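Local coordinates for PbSGBP-B lipoprotein (Prevotella bryantii B14, PDB 6D2Y) that probably binds polysaccharide as a surface lipoprotein of a polysaccharide utilization locus and carries a bound magnesium ion, at residues Y41-V46 with I122-Q127; K75-N80 with A84-S89; G238-H243 with I340-A345; E281-N286 with A356-T361. All blocks are in the same frame, centred on the assembly; numbering follows the deposited sequence.

Interaction 1 (Y41-V46 with I122-Q127); sequences YYIRPV and IPYDFQ
I43 on strand 39-45 meets Y124 and F126 on strand 121-129 across the interior of an N-terminal beta sandwich. The two strands lie in different sheets, the first three-stranded and antiparallel, the second mixed. Their backbones stay well apart: the CA atoms of I43 and F126 are 9.3 Å from each other, and no direct hydrogen bond joins the two segments, so side chains fill the gap. The tight part centres on one methyl group. I43 CD1 lies 3.5 Å from Y124 CE1 and 3.9 Å from F126 CD2, approaching both rings obliquely and reaching the two aromatics at once. Behind it, I43 CG1 lies 3.7 Å from Y124 CE1. With chi1 at -53°, CG1 stands opposite the carbonyl carbon, and the chain extends from there to carry CD1 across to the other sheet. Y124 comes from the facing sheet, so the two side chains run antiparallel, flank beside flank. M112 of the neighbouring strand 111-116 touches both, and I64 adds another apolar neighbour to I43.

The looser side lies toward Y42. Y42 CB is directed away from segment 122-127, and the approach there is Y124 OH to Y42 CA at 4.1 Å. Y41 and Y42 both face V67, a classic beta bulge. Here the link is a water rather than direct packing: it accepts from I43 N at 3.0 Å and is also hydrogen-bonded to Y124 OH, linking the backbone of one sheet to a phenol rooted in the other.

Interaction 2 (K75-N80 with A84-S89); sequences KGILFN and AVLNTS
I77 and L86 set their side chains across each other at about a right angle, just beyond the hairpin formed by strands 74-79 and 82-83. One methyl of L86, CD1, rests against the flank of the isoleucine, 3.9 Å from I77 CB and nearly as close to its CG1 and CD1. I77 CG1 lies anti to the carbonyl carbon (chi1 -70°), which brings CG1 and CD1 alongside the same L86 methyl as CB. The other branch turns to the main chain, where L86 CD2 lies 3.4 Å from K75 O. Segment 84-89 is thus applied to the strand by a forked side chain, one prong on hydrocarbon and one on backbone. A84 CB, also directed toward the strand, lies 3.5 Å from I77 O and 4.2 Å from F79 CD1, the latter at the edge of the phenyl ring and near its plane.

The backbone closes the pairing beside the hairpin turn: A84 N donates to I77 O over 2.8 Å, nearly straight at 170°. The same two residues are bridged a second time by a water, which accepts from I77 N and donates to A84 O. V98 of strand 95-99, in the other sheet, touches both A84 and L86, while M112 touches I77 and F79. Polar contacts, one direct and one through water, thus hold A84 to I77, and two residues on L86 keeps the departing chain against the strand by methyl packing.

Interaction 3 (G238-H243 with I340-A345); sequences GNSGWH and ISLGNA
G241 and L342 bring two irregular loops together with their CA atoms 6.3 Å apart, and no hydrogen bond runs directly between segments 238-243 and 340-345. The leucine side chain spans the interval. L342 points toward the other loop, its CG anti to the backbone N (chi1 -177°), and its two methyls divide the work. CD2 meets the hydroxyl of S240, with L342 CD2 and S240 OG 3.5 Å apart, and CD1 lies 4.2 Å from G241 CA, against a stretch of main chain without a side chain. The serine therefore shows its oxygen to a hydrocarbon, but its polar demand is met elsewhere: S240 OG is hydrogen-bonded to the carbonyl oxygen of W283. That bond fixes the hydroxyl's position beside the leucine methyl.

Around this small van der Waals contact the loops are tied to their neighbours instead of to each other. Backbone bonds join L342 to A284 and W287, G343 to C358, and S240 both to E281 in edge strand 279-282 and to W283 just past it. Beyond G241, W242 lays its CB 3.8 Å above the H243 ring plane, over the ring centre. The indole of W242 meets that of W283 edge to face, while H243 ND1 bonds to E281 OE2 and W242 N to E281 OE1, which ties W242 and H243 to the strand.

The whole is a buried loop-to-loop junction beside the edge strand of a beta sheet, within the xyloglucan-binding family region and away from the magnesium site.

Interaction 4 (E281-N286 with A356-T361); sequences EYWAGN and AGCNNT
Where the chain leaves strand 279-282, an outermost strand of its antiparallel sheet, the indole of W283 packs against C358 and N359 in the long connection between strands 330-335 and 372-374. The benzo half of the indole does the touching. W283 CZ3 lies 3.7 Å from C358 CB, and the thiol, anti to the carbonyl carbon (chi1 -61°), is thereby placed beside CZ3 and CE3, with C358 SG 3.8 Å from W283 CZ3. Measured to the centroid of the six-membered ring, the sulfur is 5.0 Å away and 78° off the ring normal, an edge-on sulfur-aromatic contact. Further round the same ring, W283 CZ2 and N359 O approach to 3.6 Å, with the oxygen oblique to the ring. The indole's own polar atom is engaged at the other end, where NE1 donates to N425 OD1, gripping the ring from its pyrrole side.

N359 turns its CB away from the tryptophan and uses its amide to shape the loop. ND2 donates to G357 O at 3.2 Å and also bonds to Q339 O. OD1 accepts from T361 N at 3.0 Å, the donor lying in the carbonyl plane on a lone pair. The side-chain amide is held at both ends, while the main-chain O of N359 approaches the indole. The loop side includes an Asx turn that begins at N359, next to the atoms that touch a tryptophan at the edge of a beta sheet.

How the interactions relate
From the N terminus, interaction 1 opens first, on strand 39-45, and closes 76 residues later on strand 121-129, joining the two sheets of the first domain. Interaction 2 opens and closes within that span, holding the chain just after the 74-79/82-83 hairpin against strand 74-79. The two meet where F126 CD1 packs 3.7 Å from F79 CE2. After both have closed, interactions 3 and 4 follow in the region assigned to the xyloglucan-binding family. They cross along the chain: 238-243, 281-286, 340-345 and 356-361 alternate between them, so two long excursions interlock at one spot, their centres about 3 Å apart. That cluster lies some 67 to 70 Å, centre to centre, from the N-terminal pair.

Interaction 1 (Y41-V46 with I122-Q127)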
loop_
_atom_site.group_PDB
_atom_site.type_symbol
_atom_site.label_atom_id
_atom_site.label_comp_id
_atom_site.label_asym_id
_atom_site.label_seq_id
_atom_site.Cartn_x
_atom_site.Cartn_y
_atom_site.Cartn_z
ATOM N N TYR A 41 33.028 14.748 -27.931
ATOM C CA TYR A 41 32.145 15.370 -28.908
ATOM C C TYR A 41 30.689 15.016 -28.635
ATOM O O TYR A 41 29.810 15.879 -28.725
ATOM C CB TYR A 41 32.553 14.951 -30.323
ATOM C CG TYR A 41 33.999 15.254 -30.677
ATOM C CD1 TYR A 41 34.602 14.648 -31.769
ATOM C CD2 TYR A 41 34.754 16.156 -29.931
ATOM C CE1 TYR A 41 35.916 14.918 -32.102
ATOM C CE2 TYR A 41 36.068 16.432 -30.256
ATOM C CZ TYR A 41 36.642 15.811 -31.343
ATOM O OH TYR A 41 37.948 16.085 -31.673
ATOM N N TYR A 42 30.420 13.759 -28.288
ATOM C CA TYR A 42 29.087 13.327 -27.888
ATOM C C TYR A 42 29.203 11.951 -27.247
ATOM O O TYR A 42 30.270 11.329 -27.249
ATOM C CB TYR A 42 28.111 13.308 -29.069
ATOM C CG TYR A 42 28.503 12.407 -30.220
ATOM C CD1 TYR A 42 28.147 11.064 -30.231
ATOM C CD2 TYR A 42 29.211 12.906 -31.306
ATOM C CE1 TYR A 42 28.498 10.240 -31.286
ATOM C CE2 TYR A 42 29.565 12.088 -32.365
ATOM C CZ TYR A 42 29.207 10.757 -32.349
ATOM O OH TYR A 42 29.558 9.941 -33.401
ATOM N N ILE A 43 28.087 11.486 -26.689
ATOM C CA ILE A 43 27.994 10.180 -26.049
ATOM C C ILE A 43 26.894 9.387 -26.739
ATOM O O ILE A 43 25.768 9.876 -26.885
ATOM C CB ILE A 43 27.710 10.301 -24.541
ATOM C CG1 ILE A 43 28.731 11.226 -23.878
ATOM C CG2 ILE A 43 27.700 8.922 -23.888
ATOM C CD1 ILE A 43 28.891 10.985 -22.400
ATOM N N ARG A 44 27.218 8.170 -27.155
ATOM C CA ARG A 44 26.300 7.285 -27.852
ATOM C C ARG A 44 26.152 5.975 -27.087
ATOM O O ARG A 44 27.013 5.619 -26.272
ATOM C CB ARG A 44 26.794 7.007 -29.280
ATOM C CG ARG A 44 27.816 5.886 -29.382
ATOM C CD ARG A 44 28.442 5.822 -30.767
ATOM N NE ARG A 44 29.574 4.900 -30.809
ATOM C CZ ARG A 44 30.623 5.038 -31.613
ATOM N NH1 ARG A 44 30.690 6.065 -32.449
ATOM N NH2 ARG A 44 31.608 4.148 -31.581
ATOM N N PRO A 45 25.061 5.242 -27.305
ATOM C CA PRO A 45 24.901 3.941 -26.646
ATOM C C PRO A 45 25.895 2.925 -27.191
ATOM O O PRO A 45 26.541 3.123 -28.222
ATOM C CB PRO A 45 23.459 3.542 -26.973
ATOM C CG PRO A 45 22.785 4.816 -27.375
ATOM C CD PRO A 45 23.845 5.637 -28.035
ATOM N N VAL A 46 26.009 1.810 -26.472
ATOM C CA VAL A 46 26.971 0.776 -26.833
ATOM C C VAL A 46 26.340 -0.402 -27.575
ATOM O O VAL A 46 27.051 -1.099 -28.317
ATOM C CB VAL A 46 27.735 0.276 -25.588
ATOM C CG1 VAL A 46 26.928 -0.772 -24.835
ATOM C CG2 VAL A 46 29.097 -0.271 -25.985
ATOM N N ILE A 122 38.223 17.634 -15.662
ATOM C CA ILE A 122 37.570 18.174 -16.852
ATOM C C ILE A 122 36.107 17.747 -16.832
ATOM O O ILE A 122 35.801 16.569 -17.067
ATOM C CB ILE A 122 38.278 17.710 -18.134
ATOM C CG1 ILE A 122 39.634 18.402 -18.272
ATOM C CG2 ILE A 122 37.428 18.007 -19.348
ATOM C CD1 ILE A 122 40.809 17.478 -18.078
ATOM N N PRO A 123 35.175 18.658 -16.548
ATOM C CA PRO A 123 33.771 18.256 -16.394
ATOM C C PRO A 123 32.984 18.286 -17.697
ATOM O O PRO A 123 33.057 19.252 -18.462
ATOM C CB PRO A 123 33.234 19.285 -15.396
ATOM C CG PRO A 123 34.014 20.520 -15.712
ATOM C CD PRO A 123 35.385 20.071 -16.186
ATOM N N TYR A 124 32.225 17.225 -17.949
ATOM C CA TYR A 124 31.320 17.142 -19.090
ATOM C C TYR A 124 29.904 16.999 -18.552
ATOM O O TYR A 124 29.609 16.038 -17.833
ATOM C CB TYR A 124 31.689 15.965 -19.996
ATOM C CG TYR A 124 30.723 15.714 -21.133
ATOM C CD1 TYR A 124 29.753 14.727 -21.039
ATOM C CD2 TYR A 124 30.794 16.456 -22.307
ATOM C CE1 TYR A 124 28.871 14.492 -22.077
ATOM C CE2 TYR A 124 29.920 16.224 -23.351
ATOM C CZ TYR A 124 28.959 15.241 -23.230
ATOM O OH TYR A 124 28.082 15.006 -24.262
ATOM N N ASP A 125 29.041 17.962 -18.878
ATOM C CA ASP A 125 27.671 17.947 -18.378
ATOM C C ASP A 125 26.945 16.696 -18.852
ATOM O O ASP A 125 26.837 16.447 -20.055
ATOM C CB ASP A 125 26.929 19.199 -18.840
ATOM C CG ASP A 125 27.474 20.465 -18.216
ATOM O OD1 ASP A 125 28.555 20.408 -17.594
ATOM O OD2 ASP A 125 26.820 21.520 -18.350
ATOM N N PHE A 126 26.447 15.909 -17.899
ATOM C CA PHE A 126 25.792 14.642 -18.202
ATOM C C PHE A 126 24.985 14.218 -16.985
ATOM O O PHE A 126 25.502 14.234 -15.864
ATOM C CB PHE A 126 26.823 13.568 -18.571
ATOM C CG PHE A 126 26.218 12.288 -19.071
ATOM C CD1 PHE A 126 26.080 11.195 -18.228
ATOM C CD2 PHE A 126 25.795 12.170 -20.385
ATOM C CE1 PHE A 126 25.530 10.015 -18.683
ATOM C CE2 PHE A 126 25.241 10.990 -20.848
ATOM C CZ PHE A 126 25.108 9.912 -19.996
ATOM N N GLN A 127 23.727 13.846 -17.204
ATOM C CA GLN A 127 22.816 13.512 -16.119
ATOM C C GLN A 127 22.743 12.004 -15.925
ATOM O O GLN A 127 22.731 11.241 -16.895
ATOM C CB GLN A 127 21.416 14.065 -16.390
ATOM C CG GLN A 127 21.396 15.509 -16.857
ATOM C CD GLN A 127 20.029 15.937 -17.350
ATOM O OE1 GLN A 127 19.170 16.331 -16.564
ATOM N NE2 GLN A 127 19.821 15.859 -18.661
HETATM O O HOH W 1 26.240 13.843 -26.356
#

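Interaction 2 (K75-N80 with A84-S89)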
loop_
_atom_site.group_PDB
_atom_site.type_symbol
_atom_site.label_atom_id
_atom_site.label_comp_id
_atom_site.label_asym_id
_atom_site.label_seq_id
_atom_site.Cartn_x
_atom_site.Cartn_y
_atom_site.Cartn_z
ATOM N N LYS A 75 42.410 9.083 -16.847
ATOM C CA LYS A 75 42.779 8.077 -15.859
ATOM C C LYS A 75 41.585 7.626 -15.031
ATOM O O LYS A 75 41.459 6.436 -14.724
ATOM C CB LYS A 75 43.883 8.615 -14.945
ATOM C CG LYS A 75 45.266 8.514 -15.556
ATOM C CD LYS A 75 45.383 7.265 -16.415
ATOM C CE LYS A 75 46.607 7.314 -17.304
ATOM N NZ LYS A 75 46.214 7.055 -18.714
ATOM N N GLY A 76 40.704 8.553 -14.669
ATOM C CA GLY A 76 39.516 8.210 -13.917
ATOM C C GLY A 76 38.314 8.967 -14.442
ATOM O O GLY A 76 38.436 10.028 -15.059
ATOM N N ILE A 77 37.139 8.394 -14.190
ATOM C CA ILE A 77 35.862 9.011 -14.523
ATOM C C ILE A 77 34.957 8.898 -13.305
ATOM O O ILE A 77 34.792 7.805 -12.753
ATOM C CB ILE A 77 35.203 8.339 -15.745
ATOM C CG1 ILE A 77 35.974 8.656 -17.027
ATOM C CG2 ILE A 77 33.754 8.772 -15.881
ATOM C CD1 ILE A 77 35.342 8.084 -18.286
ATOM N N LEU A 78 34.372 10.014 -12.888
ATOM C CA LEU A 78 33.335 10.008 -11.868
ATOM C C LEU A 78 32.042 10.548 -12.449
ATOM O O LEU A 78 32.035 11.615 -13.070
ATOM C CB LEU A 78 33.725 10.844 -10.657
ATOM C CG LEU A 78 34.834 10.257 -9.803
ATOM C CD1 LEU A 78 36.102 10.971 -10.208
ATOM C CD2 LEU A 78 34.534 10.455 -8.302
ATOM N N PHE A 79 30.958 9.808 -12.243
ATOM C CA PHE A 79 29.607 10.300 -12.474
ATOM C C PHE A 79 29.102 10.880 -11.159
ATOM O O PHE A 79 28.875 10.137 -10.196
ATOM C CB PHE A 79 28.712 9.166 -12.962
ATOM C CG PHE A 79 29.000 8.730 -14.365
ATOM C CD1 PHE A 79 29.989 7.795 -14.631
ATOM C CD2 PHE A 79 28.277 9.251 -15.420
ATOM C CE1 PHE A 79 30.249 7.390 -15.930
ATOM C CE2 PHE A 79 28.530 8.852 -16.718
ATOM C CZ PHE A 79 29.517 7.921 -16.974
ATOM N N ASN A 80 28.940 12.204 -11.113
ATOM C CA ASN A 80 28.634 12.933 -9.877
ATOM C C ASN A 80 29.747 12.622 -8.886
ATOM O O ASN A 80 30.911 12.946 -9.178
ATOM C CB ASN A 80 27.217 12.590 -9.414
ATOM C CG ASN A 80 26.179 12.870 -10.473
ATOM O OD1 ASN A 80 25.878 14.029 -10.786
ATOM N ND2 ASN A 80 25.611 11.807 -11.025
ATOM N N ALA A 84 33.660 5.556 -11.564
ATOM C CA ALA A 84 33.420 4.474 -12.504
ATOM C C ALA A 84 34.654 3.585 -12.611
ATOM O O ALA A 84 35.757 3.955 -12.202
ATOM C CB ALA A 84 33.048 5.026 -13.880
ATOM N N VAL A 85 34.452 2.396 -13.171
ATOM C CA VAL A 85 35.523 1.431 -13.384
ATOM C C VAL A 85 35.893 1.453 -14.860
ATOM O O VAL A 85 35.052 1.184 -15.726
ATOM C CB VAL A 85 35.104 0.020 -12.939
ATOM C CG1 VAL A 85 36.219 -0.975 -13.220
ATOM C CG2 VAL A 85 34.738 0.020 -11.462
ATOM N N LEU A 86 37.152 1.769 -15.149
ATOM C CA LEU A 86 37.646 1.879 -16.516
ATOM C C LEU A 86 38.407 0.610 -16.878
ATOM O O LEU A 86 39.357 0.233 -16.186
ATOM C CB LEU A 86 38.553 3.098 -16.674
ATOM C CG LEU A 86 37.951 4.444 -17.088
ATOM C CD1 LEU A 86 36.655 4.736 -16.343
ATOM C CD2 LEU A 86 38.966 5.555 -16.850
ATOM N N ASN A 87 37.996 -0.041 -17.961
ATOM C CA ASN A 87 38.736 -1.165 -18.525
ATOM C C ASN A 87 39.603 -0.613 -19.652
ATOM O O ASN A 87 39.087 -0.178 -20.687
ATOM C CB ASN A 87 37.795 -2.261 -19.025
ATOM C CG ASN A 87 38.536 -3.510 -19.482
ATOM O OD1 ASN A 87 39.753 -3.501 -19.679
ATOM N ND2 ASN A 87 37.798 -4.599 -19.633
ATOM N N THR A 88 40.921 -0.627 -19.436
ATOM C CA THR A 88 41.865 -0.112 -20.422
ATOM C C THR A 88 41.673 -0.758 -21.789
ATOM O O THR A 88 41.910 -0.116 -22.820
ATOM C CB THR A 88 43.297 -0.333 -19.919
ATOM O OG1 THR A 88 43.508 0.426 -18.720
ATOM C CG2 THR A 88 44.324 0.095 -20.960
ATOM N N SER A 89 41.216 -2.012 -21.818
ATOM C CA SER A 89 41.132 -2.759 -23.068
ATOM C C SER A 89 40.091 -2.201 -24.030
ATOM O O SER A 89 40.143 -2.514 -25.224
ATOM C CB SER A 89 40.828 -4.228 -22.772
ATOM O OG SER A 89 39.438 -4.486 -22.860
HETATM O O HOH W 2 37.518 6.153 -12.399
#

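Interaction 3 (G238-H243 with I340-A345)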
loop_
_atom_site.group_PDB
_atom_site.type_symbol
_atom_site.label_atom_id
_atom_site.label_comp_id
_atom_site.label_asym_id
_atom_site.label_seq_id
_atom_site.Cartn_x
_atom_site.Cartn_y
_atom_site.Cartn_z
ATOM N N GLY A 238 -23.764 -0.608 10.102
ATOM C CA GLY A 238 -23.052 -1.170 11.229
ATOM C C GLY A 238 -23.229 -2.670 11.297
ATOM O O GLY A 238 -22.865 -3.386 10.361
ATOM N N ASN A 239 -23.791 -3.158 12.397
ATOM C CA ASN A 239 -24.079 -4.579 12.519
ATOM C C ASN A 239 -25.231 -4.966 11.600
ATOM O O ASN A 239 -26.230 -4.250 11.494
ATOM C CB ASN A 239 -24.422 -4.930 13.965
ATOM C CG ASN A 239 -23.220 -4.856 14.884
ATOM O OD1 ASN A 239 -22.168 -5.428 14.598
ATOM N ND2 ASN A 239 -23.371 -4.148 15.998
ATOM N N SER A 240 -25.081 -6.104 10.925
ATOM C CA SER A 240 -26.148 -6.658 10.103
ATOM C C SER A 240 -25.946 -8.158 9.948
ATOM O O SER A 240 -25.595 -8.639 8.867
ATOM C CB SER A 240 -26.199 -5.977 8.736
ATOM O OG SER A 240 -27.284 -6.468 7.968
ATOM N N GLY A 241 -26.152 -8.901 11.030
ATOM C CA GLY A 241 -25.912 -10.327 11.031
ATOM C C GLY A 241 -26.353 -10.965 12.330
ATOM O O GLY A 241 -27.321 -10.513 12.950
ATOM N N TRP A 242 -25.643 -12.007 12.758
ATOM C CA TRP A 242 -26.004 -12.725 13.973
ATOM C C TRP A 242 -25.290 -12.191 15.209
ATOM O O TRP A 242 -25.917 -12.024 16.260
ATOM C CB TRP A 242 -25.694 -14.215 13.811
ATOM C CG TRP A 242 -26.752 -14.979 13.082
ATOM C CD1 TRP A 242 -28.013 -14.553 12.781
ATOM C CD2 TRP A 242 -26.640 -16.306 12.556
ATOM N NE1 TRP A 242 -28.693 -15.535 12.103
ATOM C CE2 TRP A 242 -27.871 -16.621 11.951
ATOM C CE3 TRP A 242 -25.617 -17.259 12.541
ATOM C CZ2 TRP A 242 -28.110 -17.850 11.340
ATOM C CZ3 TRP A 242 -25.855 -18.478 11.931
ATOM C CH2 TRP A 242 -27.091 -18.762 11.338
ATOM N N HIS A 243 -23.995 -11.915 15.105
ATOM C CA HIS A 243 -23.164 -11.570 16.257
ATOM C C HIS A 243 -22.783 -10.095 16.169
ATOM O O HIS A 243 -21.859 -9.721 15.439
ATOM C CB HIS A 243 -21.945 -12.483 16.309
ATOM C CG HIS A 243 -22.282 -13.928 16.110
ATOM N ND1 HIS A 243 -21.999 -14.608 14.944
ATOM C CD2 HIS A 243 -22.906 -14.816 16.920
ATOM C CE1 HIS A 243 -22.419 -15.856 15.052
ATOM N NE2 HIS A 243 -22.973 -16.008 16.240
ATOM N N ILE A 340 -24.798 -15.251 1.219
ATOM C CA ILE A 340 -25.177 -14.764 2.538
ATOM C C ILE A 340 -26.083 -13.553 2.358
ATOM O O ILE A 340 -25.887 -12.742 1.449
ATOM C CB ILE A 340 -23.929 -14.425 3.389
ATOM C CG1 ILE A 340 -24.337 -13.940 4.781
ATOM C CG2 ILE A 340 -23.058 -13.390 2.688
ATOM C CD1 ILE A 340 -25.084 -14.975 5.583
ATOM N N SER A 341 -27.080 -13.443 3.232
ATOM C CA SER A 341 -27.977 -12.297 3.258
ATOM C C SER A 341 -28.670 -12.276 4.611
ATOM O O SER A 341 -28.732 -13.292 5.308
ATOM C CB SER A 341 -29.005 -12.353 2.122
ATOM O OG SER A 341 -29.843 -13.489 2.253
ATOM N N LEU A 342 -29.181 -11.106 4.982
ATOM C CA LEU A 342 -29.912 -10.953 6.238
ATOM C C LEU A 342 -31.389 -11.194 5.959
ATOM O O LEU A 342 -32.110 -10.289 5.533
ATOM C CB LEU A 342 -29.683 -9.576 6.848
ATOM C CG LEU A 342 -30.369 -9.389 8.203
ATOM C CD1 LEU A 342 -29.698 -10.243 9.270
ATOM C CD2 LEU A 342 -30.399 -7.927 8.616
ATOM N N GLY A 343 -31.842 -12.418 6.200
ATOM C CA GLY A 343 -33.231 -12.760 5.966
ATOM C C GLY A 343 -33.404 -14.267 5.921
ATOM O O GLY A 343 -32.550 -15.018 6.387
ATOM N N ASN A 344 -34.531 -14.682 5.353
ATOM C CA ASN A 344 -34.831 -16.095 5.194
ATOM C C ASN A 344 -34.232 -16.619 3.895
ATOM O O ASN A 344 -34.102 -15.892 2.907
ATOM C CB ASN A 344 -36.343 -16.336 5.203
ATOM C CG ASN A 344 -36.947 -16.196 6.589
ATOM O OD1 ASN A 344 -36.614 -16.951 7.503
ATOM N ND2 ASN A 344 -37.847 -15.232 6.747
ATOM N N ALA A 345 -33.856 -17.895 3.912
ATOM C CA ALA A 345 -33.357 -18.543 2.708
ATOM C C ALA A 345 -34.494 -18.768 1.720
ATOM O O ALA A 345 -35.631 -19.046 2.110
ATOM C CB ALA A 345 -32.693 -19.874 3.057
#

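Interaction 4 (E281-N286 with A356-T361)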
loop_
_atom_site.group_PDB
_atom_site.type_symbol
_atom_site.label_atom_id
_atom_site.label_comp_id
_atom_site.label_asym_id
_atom_site.label_seq_id
_atom_site.Cartn_x
_atom_site.Cartn_y
_atom_site.Cartn_z
ATOM N N GLU A 281 -20.113 -8.922 11.174
ATOM C CA GLU A 281 -20.902 -9.409 10.050
ATOM C C GLU A 281 -21.835 -8.312 9.562
ATOM O O GLU A 281 -22.692 -7.841 10.318
ATOM C CB GLU A 281 -21.700 -10.658 10.445
ATOM C CG GLU A 281 -20.863 -11.767 11.074
ATOM C CD GLU A 281 -21.626 -12.574 12.114
ATOM O OE1 GLU A 281 -22.813 -12.271 12.358
ATOM O OE2 GLU A 281 -21.037 -13.519 12.682
ATOM N N TYR A 282 -21.670 -7.908 8.304
ATOM C CA TYR A 282 -22.645 -7.071 7.612
ATOM C C TYR A 282 -23.226 -7.878 6.459
ATOM O O TYR A 282 -22.550 -8.108 5.451
ATOM C CB TYR A 282 -22.035 -5.768 7.097
ATOM C CG TYR A 282 -23.041 -4.944 6.318
ATOM C CD1 TYR A 282 -23.912 -4.081 6.969
ATOM C CD2 TYR A 282 -23.143 -5.054 4.935
ATOM C CE1 TYR A 282 -24.845 -3.341 6.267
ATOM C CE2 TYR A 282 -24.075 -4.318 4.226
ATOM C CZ TYR A 282 -24.922 -3.462 4.898
ATOM O OH TYR A 282 -25.848 -2.724 4.197
ATOM N N TRP A 283 -24.477 -8.293 6.602
ATOM C CA TRP A 283 -25.185 -9.032 5.565
ATOM C C TRP A 283 -26.233 -8.113 4.950
ATOM O O TRP A 283 -27.043 -7.522 5.671
ATOM C CB TRP A 283 -25.824 -10.299 6.136
ATOM C CG TRP A 283 -24.847 -11.174 6.880
ATOM C CD1 TRP A 283 -23.487 -11.186 6.744
ATOM C CD2 TRP A 283 -25.159 -12.161 7.872
ATOM N NE1 TRP A 283 -22.935 -12.118 7.590
ATOM C CE2 TRP A 283 -23.939 -12.730 8.292
ATOM C CE3 TRP A 283 -26.349 -12.619 8.444
ATOM C CZ2 TRP A 283 -23.877 -13.733 9.259
ATOM C CZ3 TRP A 283 -26.285 -13.613 9.403
ATOM C CH2 TRP A 283 -25.059 -14.159 9.801
ATOM N N ALA A 284 -26.195 -7.976 3.627
ATOM C CA ALA A 284 -27.143 -7.112 2.937
ATOM C C ALA A 284 -28.557 -7.667 3.053
ATOM O O ALA A 284 -28.767 -8.884 3.072
ATOM C CB ALA A 284 -26.757 -6.967 1.465
ATOM N N GLY A 285 -29.526 -6.767 3.131
ATOM C CA GLY A 285 -30.921 -7.124 3.280
ATOM C C GLY A 285 -31.410 -6.908 4.702
ATOM O O GLY A 285 -30.640 -6.681 5.636
ATOM N N ASN A 286 -32.730 -6.979 4.852
ATOM C CA ASN A 286 -33.361 -6.811 6.159
ATOM C C ASN A 286 -34.729 -7.494 6.162
ATOM O O ASN A 286 -35.768 -6.878 6.399
ATOM C CB ASN A 286 -33.456 -5.329 6.518
ATOM C CG ASN A 286 -33.751 -5.099 7.992
ATOM O OD1 ASN A 286 -33.448 -5.942 8.838
ATOM N ND2 ASN A 286 -34.333 -3.947 8.307
ATOM N N ALA A 356 -29.471 -16.633 0.164
ATOM C CA ALA A 356 -29.102 -17.754 1.015
ATOM C C ALA A 356 -29.640 -17.628 2.432
ATOM O O ALA A 356 -29.665 -18.630 3.156
ATOM C CB ALA A 356 -27.579 -17.902 1.059
ATOM N N GLY A 357 -30.071 -16.440 2.841
ATOM C CA GLY A 357 -30.499 -16.241 4.208
ATOM C C GLY A 357 -29.317 -16.220 5.165
ATOM O O GLY A 357 -28.150 -16.269 4.774
ATOM N N CYS A 358 -29.647 -16.140 6.452
ATOM C CA CYS A 358 -28.621 -16.101 7.486
ATOM C C CYS A 358 -27.934 -17.454 7.607
ATOM O O CYS A 358 -28.595 -18.494 7.685
ATOM C CB CYS A 358 -29.234 -15.701 8.826
ATOM S SG CYS A 358 -30.006 -14.069 8.851
ATOM N N ASN A 359 -26.603 -17.438 7.624
ATOM C CA ASN A 359 -25.824 -18.656 7.796
ATOM C C ASN A 359 -24.400 -18.273 8.166
ATOM O O ASN A 359 -23.984 -17.124 8.000
ATOM C CB ASN A 359 -25.836 -19.522 6.531
ATOM C CG ASN A 359 -24.950 -18.961 5.433
ATOM O OD1 ASN A 359 -23.757 -19.259 5.370
ATOM N ND2 ASN A 359 -25.533 -18.151 4.557
ATOM N N ASN A 360 -23.658 -19.256 8.682
ATOM C CA ASN A 360 -22.236 -19.081 8.955
ATOM C C ASN A 360 -21.403 -20.174 8.294
ATOM O O ASN A 360 -20.291 -20.458 8.747
ATOM C CB ASN A 360 -21.958 -19.038 10.461
ATOM C CG ASN A 360 -22.491 -20.255 11.193
ATOM O OD1 ASN A 360 -22.877 -21.248 10.580
ATOM N ND2 ASN A 360 -22.503 -20.182 12.520
ATOM N N THR A 361 -21.929 -20.796 7.241
ATOM C CA THR A 361 -21.211 -21.817 6.491
ATOM C C THR A 361 -20.662 -21.304 5.168
ATOM O O THR A 361 -19.836 -21.986 4.553
ATOM C CB THR A 361 -22.128 -23.018 6.215
ATOM O OG1 THR A 361 -23.203 -22.614 5.359
ATOM C CG2 THR A 361 -22.703 -23.566 7.512
#